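Local structure of circadian clock oscillator protein KaiA (Nostoc sp., 1R5Q) at residues S24-D29 against Y81-I86. The protein probably stimulates autophosphorylation of KaiC in the cyanobacterial circadian oscillator, working as a homodimer whose C-terminal domain mediates the interaction with KaiC. Residues are numbered along the deposited sequence; the frame is centred on the assembly and turned at random.
Sequences SYFTTD and YRLTLI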
loop_
_atom_site.group_PDB
_atom_site.type_symbol
_atom_site.label_atom_id
_atom_site.label_comp_id
_atom_site.label_asym_id
_atom_site.label_seq_id
_atom_site.Cartn_x
_atom_site.Cartn_y
_atom_site.Cartn_z
ATOM N N SER A 24 1.242 -1.379 11.079
ATOM C CA SER A 24 1.243 -0.307 12.059
ATOM C C SER A 24 -0.017 0.537 11.929
ATOM O O SER A 24 -0.197 1.501 12.674
ATOM C CB SER A 24 2.464 0.580 11.870
ATOM O OG SER A 24 2.259 1.444 10.781
ATOM N N TYR A 25 -0.907 0.161 11.009
ATOM C CA TYR A 25 -2.106 0.954 10.763
ATOM C C TYR A 25 -3.052 1.174 11.939
ATOM O O TYR A 25 -3.663 2.242 12.073
ATOM C CB TYR A 25 -2.930 0.367 9.619
ATOM C CG TYR A 25 -3.947 1.370 9.107
ATOM C CD1 TYR A 25 -3.552 2.424 8.269
ATOM C CD2 TYR A 25 -5.294 1.300 9.489
ATOM C CE1 TYR A 25 -4.460 3.377 7.834
ATOM C CE2 TYR A 25 -6.216 2.262 9.044
ATOM C CZ TYR A 25 -5.783 3.293 8.224
ATOM O OH TYR A 25 -6.659 4.270 7.835
ATOM N N PHE A 26 -3.209 0.152 12.766
ATOM C CA PHE A 26 -4.104 0.283 13.897
ATOM C C PHE A 26 -3.365 0.577 15.201
ATOM O O PHE A 26 -3.883 0.325 16.290
ATOM C CB PHE A 26 -4.983 -0.962 13.984
ATOM C CG PHE A 26 -5.966 -1.076 12.840
ATOM C CD1 PHE A 26 -6.981 -0.132 12.690
ATOM C CD2 PHE A 26 -5.886 -2.131 11.923
ATOM C CE1 PHE A 26 -7.911 -0.239 11.647
ATOM C CE2 PHE A 26 -6.810 -2.250 10.874
ATOM C CZ PHE A 26 -7.829 -1.302 10.736
ATOM N N THR A 27 -2.155 1.124 15.065
ATOM C CA THR A 27 -1.315 1.533 16.193
ATOM C C THR A 27 -1.269 3.067 16.130
ATOM O O THR A 27 -2.057 3.697 15.428
ATOM C CB THR A 27 0.149 1.028 16.062
ATOM O OG1 THR A 27 0.165 -0.394 15.894
ATOM C CG2 THR A 27 0.953 1.366 17.327
ATOM N N THR A 28 -0.342 3.667 16.862
ATOM C CA THR A 28 -0.187 5.115 16.855
ATOM C C THR A 28 1.243 5.393 16.385
ATOM O O THR A 28 2.199 4.914 16.997
ATOM C CB THR A 28 -0.434 5.688 18.262
ATOM O OG1 THR A 28 0.396 4.999 19.210
ATOM C CG2 THR A 28 -1.907 5.511 18.655
ATOM N N ASP A 29 1.375 6.139 15.283
ATOM C CA ASP A 29 2.674 6.470 14.684
ATOM C C ASP A 29 3.851 5.845 15.418
ATOM O O ASP A 29 4.391 4.842 14.905
ATOM C CB ASP A 29 2.895 7.987 14.632
ATOM C CG ASP A 29 4.016 8.380 13.664
ATOM O OD1 ASP A 29 5.017 7.633 13.549
ATOM O OD2 ASP A 29 3.893 9.441 13.018
ATOM N N TYR A 81 -8.629 -4.520 7.360
ATOM C CA TYR A 81 -7.563 -3.858 6.614
ATOM C C TYR A 81 -8.108 -3.145 5.357
ATOM O O TYR A 81 -7.362 -2.452 4.673
ATOM C CB TYR A 81 -6.439 -4.855 6.261
ATOM C CG TYR A 81 -5.506 -5.129 7.433
ATOM C CD1 TYR A 81 -5.281 -6.440 7.900
ATOM C CD2 TYR A 81 -4.883 -4.075 8.103
ATOM C CE1 TYR A 81 -4.451 -6.679 9.016
ATOM C CE2 TYR A 81 -4.057 -4.298 9.216
ATOM C CZ TYR A 81 -3.844 -5.598 9.665
ATOM O OH TYR A 81 -3.000 -5.797 10.746
ATOM N N ARG A 82 -9.399 -3.301 5.057
ATOM C CA ARG A 82 -9.979 -2.584 3.920
ATOM C C ARG A 82 -9.976 -1.084 4.237
ATOM O O ARG A 82 -10.021 -0.240 3.331
ATOM C CB ARG A 82 -11.397 -3.057 3.641
ATOM C CG ARG A 82 -11.436 -4.477 3.105
ATOM C CD ARG A 82 -12.850 -4.920 2.854
ATOM N NE ARG A 82 -12.926 -6.328 2.477
ATOM C CZ ARG A 82 -14.061 -7.019 2.435
ATOM N NH1 ARG A 82 -15.209 -6.431 2.750
ATOM N NH2 ARG A 82 -14.049 -8.293 2.064
ATOM N N LEU A 83 -9.910 -0.755 5.529
ATOM C CA LEU A 83 -9.862 0.643 5.961
ATOM C C LEU A 83 -8.540 1.249 5.478
ATOM O O LEU A 83 -8.476 2.398 5.017
ATOM C CB LEU A 83 -9.932 0.734 7.494
ATOM C CG LEU A 83 -11.296 0.358 8.091
ATOM C CD1 LEU A 83 -11.225 0.304 9.624
ATOM C CD2 LEU A 83 -12.324 1.386 7.650
ATOM N N THR A 84 -7.485 0.462 5.630
ATOM C CA THR A 84 -6.157 0.848 5.201
ATOM C C THR A 84 -6.157 1.112 3.689
ATOM O O THR A 84 -5.614 2.114 3.223
ATOM C CB THR A 84 -5.137 -0.273 5.464
ATOM O OG1 THR A 84 -5.142 -0.614 6.867
ATOM C CG2 THR A 84 -3.740 0.198 5.031
ATOM N N LEU A 85 -6.760 0.210 2.930
ATOM C CA LEU A 85 -6.786 0.363 1.478
ATOM C C LEU A 85 -7.576 1.612 1.077
ATOM O O LEU A 85 -7.186 2.353 0.173
ATOM C CB LEU A 85 -7.385 -0.884 0.829
ATOM C CG LEU A 85 -7.433 -0.898 -0.710
ATOM C CD1 LEU A 85 -6.031 -0.635 -1.307
ATOM C CD2 LEU A 85 -7.982 -2.249 -1.175
ATOM N N ILE A 86 -8.691 1.846 1.752
ATOM C CA ILE A 86 -9.472 3.037 1.473
ATOM C C ILE A 86 -8.625 4.285 1.700
ATOM O O ILE A 86 -8.608 5.202 0.868
ATOM C CB ILE A 86 -10.730 3.120 2.382
ATOM C CG1 ILE A 86 -11.771 2.088 1.907
ATOM C CG2 ILE A 86 -11.316 4.556 2.338
ATOM C CD1 ILE A 86 -12.857 1.781 2.943
#
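Y25 and T84 mark the closest backbone approach, 6.9 Å between their CA atoms, where a type I turn from S24 to T27, following helix 8-24, meets the early part of helix 82-100. Two consecutive aromatics of this turn face the helix. Y25 lays one ring face over T84, a placement set by chi1 of -164°, which turns CG away from the backbone N: CA of T84 sits 4.0 Å from the ring centroid, a CH-pi contact, while OG1 of T84 comes within 3.2 Å of CG of Y25. The phenol end reaches along the helix to a hydrogen bond with D87. F26 leans its own ring face on the rim of Y25, and CE2 of F26 lies 3.8 Å from CE2 of Y81; the F26 and Y81 rings meet obliquely, planes at 39°. At the edge of the F26 ring, CD1 of L83 lies 3.9 Å from CZ of F26. Were Y25 cut back to an alanine, D87 would probably lose its phenol partner and T84 its aromatic cover. The example illustrates how a loop can be joined to a helix in an all-helical fold largely by aromatic surfaces: T84 OG1, a polar atom buried here, has a ring face near it and no hydrogen-bonding partner in the model.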